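Local coordinates for alanine racemase (Enterococcus faecalis, PDB 3E5P), which belongs to the alanine racemase family, binds pyridoxal-5'-phosphate and joins a TIM-type barrel to a C-terminal domain built largely of beta strands, at residues 83-88 and 100-105; 126-131 and 160-165. The protein carries 1 engineered substitution. One frame throughout, in Å; residues are numbered along the deposited sequence.

Contact 1 (83-88 and 100-105); sequences ILILSV and YDLSVT. With PLP (pyridoxal-5'-phosphate), chain J.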
loop_
_atom_site.group_PDB
_atom_site.type_symbol
_atom_site.label_atom_id
_atom_site.label_comp_id
_atom_site.label_asym_id
_atom_site.label_seq_id
_atom_site.Cartn_x
_atom_site.Cartn_y
_atom_site.Cartn_z
ATOM N N ILE C 83 22.559 5.640 -13.030
ATOM C CA ILE C 83 21.457 5.506 -12.099
ATOM C C ILE C 83 21.878 6.295 -10.878
ATOM O O ILE C 83 22.968 6.083 -10.348
ATOM C CB ILE C 83 21.225 4.046 -11.651
ATOM C CG1 ILE C 83 21.077 3.126 -12.857
ATOM C CG2 ILE C 83 19.971 3.970 -10.796
ATOM C CD1 ILE C 83 20.890 1.680 -12.480
ATOM N N LEU C 84 21.023 7.207 -10.436
ATOM C CA LEU C 84 21.309 8.009 -9.267
ATOM C C LEU C 84 20.372 7.672 -8.109
ATOM O O LEU C 84 19.147 7.766 -8.230
ATOM C CB LEU C 84 21.176 9.484 -9.606
ATOM C CG LEU C 84 21.246 10.426 -8.404
ATOM C CD1 LEU C 84 22.618 10.329 -7.745
ATOM C CD2 LEU C 84 20.948 11.848 -8.867
ATOM N N ILE C 85 20.953 7.265 -6.987
ATOM C CA ILE C 85 20.182 6.949 -5.796
ATOM C C ILE C 85 19.954 8.304 -5.139
ATOM O O ILE C 85 20.881 8.896 -4.595
ATOM C CB ILE C 85 20.986 6.037 -4.858
ATOM C CG1 ILE C 85 21.295 4.726 -5.574
ATOM C CG2 ILE C 85 20.213 5.777 -3.579
ATOM C CD1 ILE C 85 22.190 3.808 -4.801
ATOM N N LEU C 86 18.723 8.796 -5.187
ATOM C CA LEU C 86 18.415 10.108 -4.635
ATOM C C LEU C 86 18.636 10.385 -3.144
ATOM O O LEU C 86 18.549 11.536 -2.724
ATOM C CB LEU C 86 16.990 10.494 -5.031
ATOM C CG LEU C 86 16.835 10.716 -6.539
ATOM C CD1 LEU C 86 15.407 11.096 -6.862
ATOM C CD2 LEU C 86 17.782 11.813 -6.998
ATOM N N SER C 87 18.928 9.370 -2.337
ATOM C CA SER C 87 19.156 9.640 -0.916
ATOM C C SER C 87 20.429 9.022 -0.318
ATOM O O SER C 87 21.176 8.306 -0.992
ATOM C CB SER C 87 17.945 9.219 -0.080
ATOM O OG SER C 87 17.982 9.863 1.191
ATOM N N VAL C 88 20.663 9.314 0.959
ATOM C CA VAL C 88 21.842 8.827 1.674
ATOM C C VAL C 88 21.928 7.306 1.762
ATOM O O VAL C 88 20.976 6.628 2.140
ATOM C CB VAL C 88 21.897 9.422 3.088
ATOM C CG1 VAL C 88 22.990 8.757 3.901
ATOM C CG2 VAL C 88 22.151 10.904 2.993
ATOM N N TYR C 100 27.808 -2.177 -8.860
ATOM C CA TYR C 100 26.852 -1.886 -9.919
ATOM C C TYR C 100 27.106 -0.524 -10.555
ATOM O O TYR C 100 26.290 -0.051 -11.342
ATOM C CB TYR C 100 25.419 -1.938 -9.384
ATOM C CG TYR C 100 24.997 -3.307 -8.901
ATOM C CD1 TYR C 100 25.249 -3.712 -7.589
ATOM C CD2 TYR C 100 24.361 -4.203 -9.759
ATOM C CE1 TYR C 100 24.877 -4.981 -7.137
ATOM C CE2 TYR C 100 23.985 -5.470 -9.323
ATOM C CZ TYR C 100 24.245 -5.855 -8.008
ATOM O OH TYR C 100 23.864 -7.107 -7.562
ATOM N N ASP C 101 28.246 0.087 -10.225
ATOM C CA ASP C 101 28.615 1.408 -10.741
ATOM C C ASP C 101 27.401 2.331 -10.688
ATOM O O ASP C 101 26.918 2.801 -11.719
ATOM C CB ASP C 101 29.126 1.313 -12.188
ATOM C CG ASP C 101 29.651 2.654 -12.716
ATOM O OD1 ASP C 101 30.110 2.711 -13.885
ATOM O OD2 ASP C 101 29.609 3.657 -11.963
ATOM N N LEU C 102 26.916 2.574 -9.477
ATOM C CA LEU C 102 25.760 3.425 -9.242
ATOM C C LEU C 102 26.240 4.770 -8.758
ATOM O O LEU C 102 27.294 4.864 -8.144
ATOM C CB LEU C 102 24.886 2.812 -8.157
ATOM C CG LEU C 102 24.517 1.354 -8.363
ATOM C CD1 LEU C 102 23.726 0.855 -7.171
ATOM C CD2 LEU C 102 23.728 1.234 -9.635
ATOM N N SER C 103 25.459 5.809 -9.016
ATOM C CA SER C 103 25.818 7.154 -8.578
ATOM C C SER C 103 25.032 7.501 -7.309
ATOM O O SER C 103 23.802 7.417 -7.305
ATOM C CB SER C 103 25.479 8.166 -9.671
ATOM O OG SER C 103 25.977 7.762 -10.927
ATOM N N VAL C 104 25.731 7.896 -6.244
ATOM C CA VAL C 104 25.063 8.256 -4.984
ATOM C C VAL C 104 25.118 9.739 -4.661
ATOM O O VAL C 104 26.025 10.456 -5.109
ATOM C CB VAL C 104 25.668 7.533 -3.761
ATOM C CG1 VAL C 104 25.394 6.063 -3.847
ATOM C CG2 VAL C 104 27.156 7.811 -3.675
ATOM N N THR C 105 24.148 10.196 -3.875
ATOM C CA THR C 105 24.132 11.591 -3.490
ATOM C C THR C 105 24.842 11.657 -2.147
ATOM O O THR C 105 24.748 10.732 -1.340
ATOM C CB THR C 105 22.689 12.157 -3.373
ATOM O OG1 THR C 105 22.192 11.980 -2.047
ATOM C CG2 THR C 105 21.768 11.441 -4.320
HETATM N N1 PLP J . 13.896 14.890 -7.378
HETATM C C2 PLP J . 13.824 14.322 -6.168
HETATM C C2A PLP J . 14.929 14.648 -5.246
HETATM C C3 PLP J . 12.781 13.472 -5.824
HETATM O O3 PLP J . 12.534 13.308 -4.523
HETATM C C4 PLP J . 11.745 13.144 -6.711
HETATM C C4A PLP J . 11.266 11.688 -6.776
HETATM O O4A PLP J . 10.922 10.877 -5.916
HETATM C C5 PLP J . 11.836 13.812 -7.947
HETATM C C6 PLP J . 12.915 14.628 -8.256
HETATM C C5A PLP J . 10.717 13.932 -8.919
HETATM O O4P PLP J . 9.921 15.039 -8.707
HETATM P P PLP J . 8.504 14.957 -9.309
HETATM O O1P PLP J . 8.628 15.254 -10.686
HETATM O O2P PLP J . 7.609 15.991 -8.901
HETATM O O3P PLP J . 7.967 13.635 -9.066
HETATM O O HOH W 1 25.427 5.331 -12.422
#
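Within a beta-alpha-beta unit of the barrel, where helix 94-99 leads from one parallel strand to the next, Leu84 lies beside Ser103, and Ser103 does the pairing with its main chain. Its N donates to Ile83 O at 2.8 Å, and its O accepts from Ile85 N at 2.9 Å. The face of the sheet bearing Ile85 and Val104 is hydrophobic: CD1 of Ile85 rests on Val104 CG1 at 4.0 Å, the two side chains running side by side, and Leu97 of helix 94-99 packs on both. Ile85 owes that reach to an extended chain (chi2 174°), whose CD1 also meets Leu102 CD1. At the beginning of the pair, Ile83 CD1 lies alongside Leu102 CD2, 4.0 Å away. The face bearing Leu84 and Ser103 is mixed: Leu84 CD1 lies 3.7 Å from the Thr105 methyl CG2, and the Ser103 hydroxyl is the polar element. At the start of the strands one water accepts from Ile83 N at 2.9 Å and donates both to Asp101 O and, at 2.9 Å, to Ser103 OG, tying the turn after the helix to the strand beside it. Farther along, Leu86 extends its CD1 to within 3.7 Å of C2 of pyridoxal-5'-phosphate, which is hydrogen-bonded to Tyr44, Ser207, Arg222, Val225 and Tyr356. Since Ser103 OG takes a hydrogen from the water and is also bonded to Glu164, its own hydrogen probably goes to that carboxylate, and the serine links the water to strand 161-167, two strands along.

Contact 2 (126-131 and 160-165); sequences PLRVHL and EFLWEG
Glu164 reaches across to His130 and Arg128 in a beta-alpha-beta unit of the TIM-type barrel, whose parallel strands 127-132 and 161-167 are joined through helix 146-156. Leu127 N donates to Glu160 O at 3.0 Å and Val129 N to Leu162 O at 2.9 Å. From the pair Arg128 with Leu162 to the pair His130 with Gly165, one strand advances two residues and the other three; the helical backbone angles of Glu164 are consistent with its being the extra one. Its CB points toward the neighbouring strand and comes 3.0 Å from His130 NE2. CG passes the same nitrogen, and the chain runs on extended (chi2 167°) to bring the carboxylate to the ring edge. There OE1 takes the N-H of NE2 at 2.7 Å on its anti lone pair, nearly in the ring plane, while carboxylate and ring stand 82° apart. OE1 is also bonded to Ser103, so two groups grip it. OE2 lies 3.2 Å from Arg128 NE, well out of the guanidinium plane, an attraction of charges whose geometry is doubtful because that oxygen sits too near Arg128 CD; Asp101 is the firmer partner of the arginine. Gly165 CA lies over one face of the His130 ring, 4.0 Å from its centroid, in a CH-pi contact, and ND1 is bonded to His203. The other sheet face is apolar: Leu127 CD1 meets the edge of the Phe161 ring at 4.0 Å, and Val129 CG2 touches Trp163 CB. Helix 146-156 packs against both aromatics, helix 109-116 against Phe161, and strand 103-106 lies on the other edge of strand 127-132.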
loop_
_atom_site.group_PDB
_atom_site.type_symbol
_atom_site.label_atom_id
_atom_site.label_comp_id
_atom_site.label_asym_id
_atom_site.label_seq_id
_atom_site.Cartn_x
_atom_site.Cartn_y
_atom_site.Cartn_z
ATOM N N PRO C 126 36.248 4.489 -9.747
ATOM C CA PRO C 126 35.921 5.610 -8.864
ATOM C C PRO C 126 34.429 5.639 -8.536
ATOM O O PRO C 126 33.606 5.193 -9.331
ATOM C CB PRO C 126 36.386 6.828 -9.665
ATOM C CG PRO C 126 36.174 6.393 -11.075
ATOM C CD PRO C 126 36.692 4.972 -11.065
ATOM N N LEU C 127 34.099 6.147 -7.353
ATOM C CA LEU C 127 32.717 6.241 -6.890
ATOM C C LEU C 127 32.115 7.533 -7.429
ATOM O O LEU C 127 32.633 8.618 -7.155
ATOM C CB LEU C 127 32.688 6.272 -5.360
ATOM C CG LEU C 127 31.439 5.795 -4.621
ATOM C CD1 LEU C 127 31.556 6.213 -3.172
ATOM C CD2 LEU C 127 30.192 6.371 -5.237
ATOM N N ARG C 128 31.037 7.410 -8.204
ATOM C CA ARG C 128 30.356 8.574 -8.783
ATOM C C ARG C 128 29.459 9.200 -7.723
ATOM O O ARG C 128 28.444 8.613 -7.347
ATOM C CB ARG C 128 29.463 8.170 -9.954
ATOM C CG ARG C 128 30.111 7.405 -11.085
ATOM C CD ARG C 128 29.013 6.920 -12.018
ATOM N NE ARG C 128 29.517 6.305 -13.233
ATOM C CZ ARG C 128 28.739 5.845 -14.209
ATOM N NH1 ARG C 128 27.416 5.934 -14.108
ATOM N NH2 ARG C 128 29.282 5.290 -15.290
ATOM N N VAL C 129 29.818 10.390 -7.257
ATOM C CA VAL C 129 29.015 11.048 -6.240
ATOM C C VAL C 129 28.422 12.381 -6.688
ATOM O O VAL C 129 29.077 13.173 -7.361
ATOM C CB VAL C 129 29.839 11.285 -4.952
ATOM C CG1 VAL C 129 30.799 10.121 -4.737
ATOM C CG2 VAL C 129 30.590 12.608 -5.036
ATOM N N HIS C 130 27.164 12.610 -6.326
ATOM C CA HIS C 130 26.488 13.870 -6.637
ATOM C C HIS C 130 26.274 14.545 -5.286
ATOM O O HIS C 130 25.658 13.968 -4.398
ATOM C CB HIS C 130 25.120 13.641 -7.310
ATOM C CG HIS C 130 25.204 13.145 -8.721
ATOM N ND1 HIS C 130 24.368 13.605 -9.721
ATOM C CD2 HIS C 130 26.003 12.213 -9.297
ATOM C CE1 HIS C 130 24.652 12.979 -10.849
ATOM N NE2 HIS C 130 25.640 12.129 -10.621
ATOM N N LEU C 131 26.789 15.751 -5.121
ATOM C CA LEU C 131 26.637 16.456 -3.854
ATOM C C LEU C 131 25.336 17.242 -3.832
ATOM O O LEU C 131 25.020 17.965 -4.776
ATOM C CB LEU C 131 27.819 17.405 -3.638
ATOM C CG LEU C 131 29.202 16.744 -3.630
ATOM C CD1 LEU C 131 30.298 17.803 -3.456
ATOM C CD2 LEU C 131 29.266 15.721 -2.505
ATOM N N GLU C 160 39.898 8.156 -5.727
ATOM C CA GLU C 160 38.929 7.124 -5.363
ATOM C C GLU C 160 37.526 7.611 -5.684
ATOM O O GLU C 160 36.612 6.820 -5.900
ATOM C CB GLU C 160 39.026 6.799 -3.872
ATOM C CG GLU C 160 40.338 6.152 -3.440
ATOM C CD GLU C 160 41.533 7.076 -3.574
ATOM O OE1 GLU C 160 41.656 8.005 -2.749
ATOM O OE2 GLU C 160 42.347 6.872 -4.501
ATOM N N PHE C 161 37.371 8.930 -5.707
ATOM C CA PHE C 161 36.093 9.551 -6.002
ATOM C C PHE C 161 36.043 10.098 -7.423
ATOM O O PHE C 161 37.053 10.159 -8.133
ATOM C CB PHE C 161 35.809 10.700 -5.025
ATOM C CG PHE C 161 35.520 10.255 -3.617
ATOM C CD1 PHE C 161 34.467 9.381 -3.349
ATOM C CD2 PHE C 161 36.285 10.732 -2.553
ATOM C CE1 PHE C 161 34.183 8.991 -2.043
ATOM C CE2 PHE C 161 36.006 10.345 -1.240
ATOM C CZ PHE C 161 34.956 9.476 -0.985
ATOM N N LEU C 162 34.843 10.500 -7.814
ATOM C CA LEU C 162 34.575 11.069 -9.117
ATOM C C LEU C 162 33.255 11.767 -8.921
ATOM O O LEU C 162 32.246 11.107 -8.688
ATOM C CB LEU C 162 34.437 9.960 -10.156
ATOM C CG LEU C 162 34.046 10.332 -11.591
ATOM C CD1 LEU C 162 32.566 10.637 -11.665
ATOM C CD2 LEU C 162 34.891 11.508 -12.076
ATOM N N TRP C 163 33.242 13.093 -8.977
ATOM C CA TRP C 163 31.971 13.763 -8.774
ATOM C C TRP C 163 31.276 14.106 -10.074
ATOM O O TRP C 163 31.671 14.993 -10.827
ATOM C CB TRP C 163 32.107 14.974 -7.833
ATOM C CG TRP C 163 32.582 16.248 -8.395
ATOM C CD1 TRP C 163 33.746 16.467 -9.053
ATOM C CD2 TRP C 163 31.950 17.526 -8.251
ATOM N NE1 TRP C 163 33.894 17.813 -9.326
ATOM C CE2 TRP C 163 32.803 18.485 -8.842
ATOM C CE3 TRP C 163 30.748 17.955 -7.676
ATOM C CZ2 TRP C 163 32.494 19.852 -8.875
ATOM C CZ3 TRP C 163 30.441 19.314 -7.708
ATOM C CH2 TRP C 163 31.313 20.246 -8.305
ATOM N N GLU C 164 30.230 13.330 -10.310
ATOM C CA GLU C 164 29.391 13.397 -11.484
ATOM C C GLU C 164 28.520 14.655 -11.473
ATOM O O GLU C 164 28.290 15.274 -12.514
ATOM C CB GLU C 164 28.526 12.136 -11.495
ATOM C CG GLU C 164 28.241 11.518 -12.837
ATOM C CD GLU C 164 27.645 10.125 -12.688
ATOM O OE1 GLU C 164 26.714 9.957 -11.872
ATOM O OE2 GLU C 164 28.104 9.199 -13.387
ATOM N N GLY C 165 28.036 15.045 -10.303
ATOM C CA GLY C 165 27.191 16.223 -10.260
ATOM C C GLY C 165 27.066 16.950 -8.940
ATOM O O GLY C 165 27.731 16.637 -7.956
#

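In the fold
The two contacts show how a closed parallel barrel is built from successive beta-alpha-beta units. Contact 1 closes before contact 2 opens, and their centres stand about 10 Å apart in the same eight-stranded sheet, in the N-terminal, barrel-forming part of the chain. Strands 103-106 and 127-132 are neighbours, so the second strand of contact 1 abuts the first of contact 2; a probable hydrogen bond from His130 N to Val104 O, at 2.7 Å, stitches them together. Side chains bridge them as well: Ser103, Glu164 and His130 form a polar cluster on three neighbouring strands, reached from Ile83 N through a water, while pyridoxal-5'-phosphate lies nearer the 83-88 end.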